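Local coordinates for protein dicer Related Helicase (Caenorhabditis elegans, PDB 6M6Q) that probably hydrolyses ATP as an RNA helicase of the RIG-I-like receptor subfamily and binds single- and double-stranded RNA, here represented by its N-terminal, CARD-related domain, at residues 6-11 with 136-141; 11-16 with 147-152; 27-32 with 126-131. All coordinates share one frame; numbering follows the deposited sequence.

Interaction 1. Residues 6-11 with 136-141; sequences IRLEDY and IADEVM
L8 meets E139 through one methyl group. L8 CD1 lies 3.6 Å from E139 CA and 3.9 Å from E139 CB, so it rests on the helix backbone and the root of the glutamate side chain, not on the carboxylate. The two side chains cross obliquely. L8 has CG anti to its backbone N (chi1 -162°), which carries the CD1 methyl out to the helix. The E139 chain runs extended beyond CG and takes its carboxylate clear of the leucine. D138 is a more distant neighbour, with OD2 4.3 Å from the L8 CD1. Its other oxygen, OD1, is hydrogen-bonded to H153, so this buried carboxylate has a polar partner.

The backbone around L8 is held in a short turn. D10 N bonds to R7 O, and Y11 N bonds to L8 O at 3.0 Å. The outer side of the turn carries a charge network. R7 NH1 lies 2.8 Å from D10 OD1, but this oxygen stands well out of the guanidinium plane, so the pairing is one of charge and not of a directed N-H. R7 NE and E9 OE2 form a longer ion pair at 3.6 Å. E9 OE2 is also 6.7 Å from the E139 OE1, a separation of like charges without contact.

Farther out, the L8 side chain touches Y149, and A137 and V140 of helix 131-144 pack on F36 of helix 33-42. The contact is apolar packing of an N-terminal turn against helix 131-144, at the edge of the all-helical N-terminal domain.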
# COMPACT_ATOMS: atom_id res chain seq x y z
N ILE B 6 37.16 -1.58 -1.40
CA ILE B 6 36.82 -0.89 -2.68
C ILE B 6 35.56 -0.03 -2.47
O ILE B 6 34.54 -0.57 -2.03
CB ILE B 6 36.64 -1.91 -3.81
CG1 ILE B 6 37.93 -2.70 -4.06
CG2 ILE B 6 36.12 -1.24 -5.07
CD1 ILE B 6 37.72 -4.06 -4.70
N ARG B 7 35.66 1.27 -2.74
CA ARG B 7 34.54 2.23 -2.63
C ARG B 7 33.61 2.04 -3.83
O ARG B 7 34.10 1.68 -4.91
CB ARG B 7 35.07 3.66 -2.54
CG ARG B 7 35.61 4.03 -1.16
CD ARG B 7 36.65 5.15 -1.18
NE ARG B 7 36.36 6.24 -2.12
CZ ARG B 7 37.14 6.61 -3.14
NH1 ARG B 7 38.26 5.97 -3.40
NH2 ARG B 7 36.77 7.62 -3.92
N LEU B 8 32.30 2.26 -3.64
CA LEU B 8 31.27 2.12 -4.70
C LEU B 8 31.64 3.03 -5.89
O LEU B 8 31.69 2.52 -7.01
CB LEU B 8 29.89 2.50 -4.14
CG LEU B 8 28.69 2.01 -4.95
CD1 LEU B 8 27.52 1.71 -4.04
CD2 LEU B 8 28.26 3.02 -6.01
N GLU B 9 31.95 4.31 -5.62
CA GLU B 9 32.16 5.34 -6.68
C GLU B 9 33.34 4.93 -7.58
O GLU B 9 33.35 5.38 -8.75
CB GLU B 9 32.35 6.73 -6.07
CG GLU B 9 33.45 6.81 -5.03
CD GLU B 9 33.29 7.97 -4.06
OE1 GLU B 9 33.28 9.14 -4.53
OE2 GLU B 9 33.14 7.71 -2.85
N ASP B 10 34.24 4.06 -7.09
CA ASP B 10 35.45 3.56 -7.83
C ASP B 10 35.04 2.46 -8.83
O ASP B 10 35.59 2.46 -9.94
CB ASP B 10 36.53 3.04 -6.87
CG ASP B 10 37.06 4.07 -5.89
OD1 ASP B 10 37.57 3.66 -4.82
OD2 ASP B 10 36.99 5.28 -6.21
N TYR B 11 34.14 1.55 -8.43
CA TYR B 11 33.76 0.32 -9.18
C TYR B 11 33.27 0.68 -10.59
O TYR B 11 32.76 1.78 -10.77
CB TYR B 11 32.68 -0.44 -8.40
CG TYR B 11 32.47 -1.88 -8.81
CD1 TYR B 11 33.24 -2.90 -8.28
CD2 TYR B 11 31.45 -2.23 -9.69
CE1 TYR B 11 33.03 -4.23 -8.63
CE2 TYR B 11 31.24 -3.55 -10.06
CZ TYR B 11 32.02 -4.56 -9.51
OH TYR B 11 31.81 -5.86 -9.87
N ILE B 136 22.08 4.55 0.46
CA ILE B 136 22.75 3.89 1.61
C ILE B 136 22.57 2.38 1.45
O ILE B 136 23.57 1.64 1.65
CB ILE B 136 22.23 4.41 2.95
CG1 ILE B 136 22.36 5.93 3.04
CG2 ILE B 136 22.96 3.72 4.10
CD1 ILE B 136 21.75 6.54 4.27
N ALA B 137 21.35 1.95 1.08
CA ALA B 137 20.99 0.53 0.94
C ALA B 137 21.80 -0.09 -0.20
O ALA B 137 22.22 -1.24 -0.06
CB ALA B 137 19.51 0.39 0.72
N ASP B 138 22.00 0.66 -1.29
CA ASP B 138 22.76 0.20 -2.49
C ASP B 138 24.19 -0.13 -2.05
O ASP B 138 24.63 -1.24 -2.30
CB ASP B 138 22.73 1.25 -3.62
CG ASP B 138 23.04 0.72 -5.01
OD1 ASP B 138 22.71 -0.46 -5.28
OD2 ASP B 138 23.59 1.50 -5.84
N GLU B 139 24.83 0.79 -1.33
CA GLU B 139 26.22 0.64 -0.84
C GLU B 139 26.31 -0.50 0.18
O GLU B 139 27.35 -1.17 0.22
CB GLU B 139 26.76 1.95 -0.26
CG GLU B 139 28.26 1.92 -0.04
CD GLU B 139 28.89 3.19 0.47
OE1 GLU B 139 28.27 4.26 0.30
OE2 GLU B 139 30.02 3.10 1.04
N VAL B 140 25.27 -0.72 1.00
CA VAL B 140 25.29 -1.81 2.03
C VAL B 140 25.39 -3.15 1.30
O VAL B 140 26.27 -3.98 1.67
CB VAL B 140 24.07 -1.76 2.97
CG1 VAL B 140 23.82 -3.11 3.66
CG2 VAL B 140 24.21 -0.64 3.99
N MET B 141 24.57 -3.33 0.25
CA MET B 141 24.52 -4.57 -0.56
C MET B 141 25.86 -4.78 -1.28
O MET B 141 26.34 -5.94 -1.32
CB MET B 141 23.38 -4.50 -1.58
CG MET B 141 21.99 -4.53 -0.95
SD MET B 141 21.75 -5.89 0.27
CE MET B 141 21.67 -7.30 -0.82

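Interaction 2. Residues 11-16 with 147-152; sequences YDKSKL and ELYGYS
Y149 meets three side chains of the N-terminal loop, Y11 with its ring and K13 and L16 mainly with its OH. The contact packs this loop on helix 146-152 of the all-helical N-terminal domain. Y11 and Y149 meet obliquely, with Y11 CD2 4.4 Å from Y149 CE1. K13 crosses Y149 at about a right angle. Its methylenes pass the phenol oxygen, with K13 CG 3.7 Å from the Y149 OH. L16 also crosses the tyrosine at about a right angle and brings CD1 to 4.1 Å from the Y149 OH.

The K13 chain bends at chi3 and chi4, and this returns its ammonium group to the loop. K13 NZ donates to Y11 O at 2.9 Å from 36° above the carbonyl plane. It also bonds to L8 O, so one ammonium joins two carbonyls. Were K13 an alanine, the carbonyls of L8 and Y11 would probably lose this donor and a gap would open beside the Y149 hydroxyl.

A chi1 of 168° swings the Y149 ring off the helix toward the loop. F142 and H153 each meet it edge-to-face. On the helix itself, S152 OG donates to Y149 O at 2.7 Å, tilted 15° from the carbonyl plane.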
# COMPACT_ATOMS: atom_id res chain seq x y z
N TYR B 11 34.14 1.55 -8.43
CA TYR B 11 33.76 0.32 -9.18
C TYR B 11 33.27 0.68 -10.59
O TYR B 11 32.76 1.78 -10.77
CB TYR B 11 32.68 -0.44 -8.40
CG TYR B 11 32.47 -1.88 -8.81
CD1 TYR B 11 33.24 -2.90 -8.28
CD2 TYR B 11 31.45 -2.23 -9.69
CE1 TYR B 11 33.03 -4.23 -8.63
CE2 TYR B 11 31.24 -3.55 -10.06
CZ TYR B 11 32.02 -4.56 -9.51
OH TYR B 11 31.81 -5.86 -9.87
N ASP B 12 33.32 -0.28 -11.52
CA ASP B 12 33.09 -0.11 -12.98
C ASP B 12 31.70 0.48 -13.28
O ASP B 12 31.65 1.61 -13.80
CB ASP B 12 33.28 -1.43 -13.72
CG ASP B 12 33.75 -1.26 -15.15
OD1 ASP B 12 33.60 -0.12 -15.70
OD2 ASP B 12 34.25 -2.25 -15.72
N LYS B 13 30.64 -0.34 -13.15
CA LYS B 13 29.21 0.05 -13.38
C LYS B 13 28.91 0.24 -14.88
O LYS B 13 27.81 0.74 -15.20
CB LYS B 13 28.83 1.33 -12.63
CG LYS B 13 28.73 1.22 -11.12
CD LYS B 13 28.28 2.51 -10.47
CE LYS B 13 29.12 2.89 -9.27
NZ LYS B 13 30.50 3.26 -9.67
N SER B 14 29.81 -0.19 -15.77
CA SER B 14 29.62 -0.10 -17.25
C SER B 14 28.83 -1.32 -17.75
O SER B 14 28.19 -1.22 -18.82
CB SER B 14 30.93 0.03 -17.96
OG SER B 14 31.76 -1.09 -17.70
N LYS B 15 28.85 -2.42 -16.98
CA LYS B 15 28.22 -3.71 -17.34
C LYS B 15 26.75 -3.74 -16.87
O LYS B 15 26.03 -4.68 -17.29
CB LYS B 15 29.04 -4.86 -16.74
CG LYS B 15 30.50 -4.90 -17.15
CD LYS B 15 30.71 -5.32 -18.58
CE LYS B 15 32.02 -4.82 -19.16
NZ LYS B 15 31.96 -3.37 -19.48
N LEU B 16 26.31 -2.78 -16.04
CA LEU B 16 24.93 -2.78 -15.45
C LEU B 16 23.94 -2.26 -16.50
O LEU B 16 24.10 -1.11 -16.92
CB LEU B 16 24.87 -1.88 -14.19
CG LEU B 16 26.02 -2.01 -13.19
CD1 LEU B 16 25.81 -1.04 -12.03
CD2 LEU B 16 26.15 -3.43 -12.66
N GLU B 147 28.32 -9.73 -6.24
CA GLU B 147 27.50 -10.51 -7.22
C GLU B 147 26.03 -10.13 -7.06
O GLU B 147 25.37 -9.91 -8.07
CB GLU B 147 27.68 -12.02 -7.03
CG GLU B 147 27.21 -12.85 -8.22
CD GLU B 147 25.71 -13.10 -8.32
OE1 GLU B 147 25.25 -13.44 -9.41
OE2 GLU B 147 25.02 -12.98 -7.30
N LEU B 148 25.55 -10.08 -5.81
CA LEU B 148 24.15 -9.74 -5.48
C LEU B 148 23.90 -8.28 -5.87
O LEU B 148 22.88 -8.03 -6.53
CB LEU B 148 23.92 -10.00 -3.98
CG LEU B 148 22.46 -9.95 -3.49
CD1 LEU B 148 21.54 -10.87 -4.30
CD2 LEU B 148 22.40 -10.32 -2.01
N TYR B 149 24.85 -7.38 -5.58
CA TYR B 149 24.82 -5.96 -6.05
C TYR B 149 24.59 -5.96 -7.55
O TYR B 149 23.61 -5.38 -8.00
CB TYR B 149 26.10 -5.21 -5.68
CG TYR B 149 26.28 -3.87 -6.35
CD1 TYR B 149 27.13 -3.73 -7.44
CD2 TYR B 149 25.65 -2.72 -5.88
CE1 TYR B 149 27.33 -2.51 -8.06
CE2 TYR B 149 25.84 -1.49 -6.49
CZ TYR B 149 26.70 -1.38 -7.57
OH TYR B 149 26.91 -0.18 -8.17
N GLY B 150 25.43 -6.71 -8.28
CA GLY B 150 25.35 -6.83 -9.74
C GLY B 150 23.99 -7.32 -10.20
O GLY B 150 23.41 -6.71 -11.13
N TYR B 151 23.49 -8.36 -9.55
CA TYR B 151 22.24 -9.07 -9.90
C TYR B 151 21.05 -8.09 -9.76
O TYR B 151 20.11 -8.14 -10.61
CB TYR B 151 22.09 -10.32 -9.03
CG TYR B 151 21.01 -11.27 -9.48
CD1 TYR B 151 21.27 -12.25 -10.43
CD2 TYR B 151 19.73 -11.18 -8.97
CE1 TYR B 151 20.27 -13.11 -10.87
CE2 TYR B 151 18.72 -12.04 -9.39
CZ TYR B 151 18.99 -13.01 -10.34
OH TYR B 151 18.00 -13.84 -10.78
N SER B 152 21.13 -7.19 -8.77
CA SER B 152 20.09 -6.17 -8.47
C SER B 152 20.12 -5.05 -9.52
O SER B 152 19.12 -4.28 -9.60
CB SER B 152 20.26 -5.62 -7.06
OG SER B 152 21.26 -4.61 -7.01

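Interaction 3. Residues 27-32 with 126-131; sequences AYFRLL and TVLFDE
R30 reaches L128 and F129 by a bend at chi3 (-64°), which brings the guanidinium over the F129 ring. The two planes are 16° apart and their centres 3.9 Å apart, a stack that is also a cation-pi contact. R30 CD joins it as a CH-pi contact, 3.8 Å from the F129 ring centroid. At the guanidinium edge, R30 NH1 donates to L128 O at 2.9 Å, with a bent N-H...O angle of 146°. Nearer the backbone, R30 CD lies 3.9 Å from L128 CB as the two chains slide past each other in opposite directions. L128 CD2 touches the edge of the F29 ring at CE2, 4.1 Å away.

The buried charge has a mate in D188, which forms a salt bridge with R30 NE. The F129 stack, the L128 bond and this salt bridge limit the turning of the guanidinium; F182 O and G183 O add weak bonds. Y184 stacks with F129.

The arrangement is an arginine-aromatic stack at the carbonyl end of helix 94-127, a place likely to favour a positive charge. It joins helix 25-29 and the 3-10 turn after it to the turn before helix 131-144 in the interior of the helical domain.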
# COMPACT_ATOMS: atom_id res chain seq x y z
N ALA B 27 12.09 -0.35 -7.41
CA ALA B 27 11.09 -1.43 -7.24
C ALA B 27 11.77 -2.79 -7.39
O ALA B 27 11.41 -3.72 -6.65
CB ALA B 27 9.97 -1.28 -8.24
N TYR B 28 12.65 -2.92 -8.36
CA TYR B 28 13.37 -4.17 -8.62
C TYR B 28 14.26 -4.48 -7.41
O TYR B 28 14.18 -5.60 -6.88
CB TYR B 28 14.13 -4.12 -9.94
CG TYR B 28 14.71 -5.46 -10.33
CD1 TYR B 28 16.04 -5.77 -10.08
CD2 TYR B 28 13.89 -6.46 -10.82
CE1 TYR B 28 16.55 -7.02 -10.35
CE2 TYR B 28 14.39 -7.71 -11.12
CZ TYR B 28 15.72 -8.00 -10.88
OH TYR B 28 16.22 -9.23 -11.19
N PHE B 29 15.01 -3.49 -6.92
CA PHE B 29 15.89 -3.62 -5.73
C PHE B 29 15.06 -4.09 -4.52
O PHE B 29 15.58 -4.89 -3.73
CB PHE B 29 16.61 -2.32 -5.42
CG PHE B 29 17.53 -2.40 -4.23
CD1 PHE B 29 18.83 -2.86 -4.36
CD2 PHE B 29 17.08 -2.05 -2.96
CE1 PHE B 29 19.66 -2.96 -3.25
CE2 PHE B 29 17.92 -2.14 -1.86
CZ PHE B 29 19.22 -2.58 -2.01
N ARG B 30 13.82 -3.60 -4.39
CA ARG B 30 12.92 -3.86 -3.22
C ARG B 30 12.36 -5.29 -3.26
O ARG B 30 11.77 -5.68 -2.27
CB ARG B 30 11.78 -2.83 -3.17
CG ARG B 30 12.25 -1.47 -2.68
CD ARG B 30 11.12 -0.55 -2.32
NE ARG B 30 10.26 -0.20 -3.44
CZ ARG B 30 10.33 0.94 -4.14
NH1 ARG B 30 11.27 1.84 -3.88
NH2 ARG B 30 9.45 1.18 -5.10
N LEU B 31 12.63 -6.07 -4.32
CA LEU B 31 12.36 -7.55 -4.32
C LEU B 31 13.42 -8.26 -3.45
O LEU B 31 13.15 -9.41 -3.02
CB LEU B 31 12.34 -8.08 -5.76
CG LEU B 31 11.22 -7.52 -6.66
CD1 LEU B 31 11.52 -7.75 -8.13
CD2 LEU B 31 9.88 -8.12 -6.31
N LEU B 32 14.50 -7.56 -3.08
CA LEU B 32 15.57 -8.04 -2.13
C LEU B 32 15.40 -7.41 -0.74
O LEU B 32 16.35 -7.50 0.05
CB LEU B 32 16.96 -7.68 -2.68
CG LEU B 32 17.48 -8.50 -3.85
CD1 LEU B 32 18.66 -7.79 -4.49
CD2 LEU B 32 17.88 -9.89 -3.40
N THR B 126 10.45 3.24 5.28
CA THR B 126 11.06 4.57 5.48
C THR B 126 12.30 4.72 4.58
O THR B 126 12.39 5.75 3.89
CB THR B 126 11.38 4.81 6.96
OG1 THR B 126 10.20 4.67 7.74
CG2 THR B 126 11.94 6.19 7.22
N VAL B 127 13.19 3.73 4.58
CA VAL B 127 14.55 3.82 3.97
C VAL B 127 14.51 3.46 2.48
O VAL B 127 15.31 3.98 1.76
CB VAL B 127 15.58 2.94 4.71
CG1 VAL B 127 15.69 3.30 6.15
CG2 VAL B 127 15.29 1.47 4.55
N LEU B 128 13.66 2.53 2.05
CA LEU B 128 13.73 1.96 0.68
C LEU B 128 12.78 2.71 -0.27
O LEU B 128 12.63 2.28 -1.40
CB LEU B 128 13.38 0.46 0.73
CG LEU B 128 14.41 -0.46 1.40
CD1 LEU B 128 14.11 -1.91 1.09
CD2 LEU B 128 15.83 -0.13 0.97
N PHE B 129 12.13 3.78 0.16
CA PHE B 129 11.20 4.55 -0.70
C PHE B 129 11.65 6.01 -0.75
O PHE B 129 10.87 6.88 -1.18
CB PHE B 129 9.76 4.38 -0.21
CG PHE B 129 9.15 3.03 -0.51
CD1 PHE B 129 9.38 1.93 0.31
CD2 PHE B 129 8.32 2.86 -1.61
CE1 PHE B 129 8.81 0.69 0.02
CE2 PHE B 129 7.73 1.63 -1.88
CZ PHE B 129 7.96 0.55 -1.05
N ASP B 130 12.91 6.24 -0.36
CA ASP B 130 13.58 7.55 -0.27
C ASP B 130 14.91 7.43 -1.02
O ASP B 130 15.60 6.39 -0.82
CB ASP B 130 13.85 7.92 1.19
CG ASP B 130 14.40 9.31 1.41
OD1 ASP B 130 15.63 9.44 1.49
OD2 ASP B 130 13.58 10.25 1.56
N GLU B 131 15.23 8.41 -1.87
CA GLU B 131 16.45 8.39 -2.72
C GLU B 131 17.68 8.24 -1.82
O GLU B 131 18.48 7.33 -2.06
CB GLU B 131 16.55 9.64 -3.60
CG GLU B 131 17.96 9.89 -4.14
CD GLU B 131 18.05 10.58 -5.49
OE1 GLU B 131 17.02 11.16 -5.94
OE2 GLU B 131 19.16 10.54 -6.09

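Overall arrangement
Interaction 3 lies in the core, with its centre about 11 Å from the centre of the chain. Interactions 1 and 2 are partly buried and lie farther out, their centres about 22 and 20 Å from the centre of the chain. Both of these outer contacts lay the N-terminal loop on successive helices, 131-144 and 146-152. They share Y11, and their centres are about 10 Å apart. Their cross-segment chemistry is apolar, and the salt bridges of R7 lie within the loop. The inner contact instead combines a buried charge, a carbonyl and an aromatic face. Helix 131-144 links the layers: A137 packs on L128, and M141 on F29. Interaction 2 reaches inward through S152, which packs on L32 and Y28.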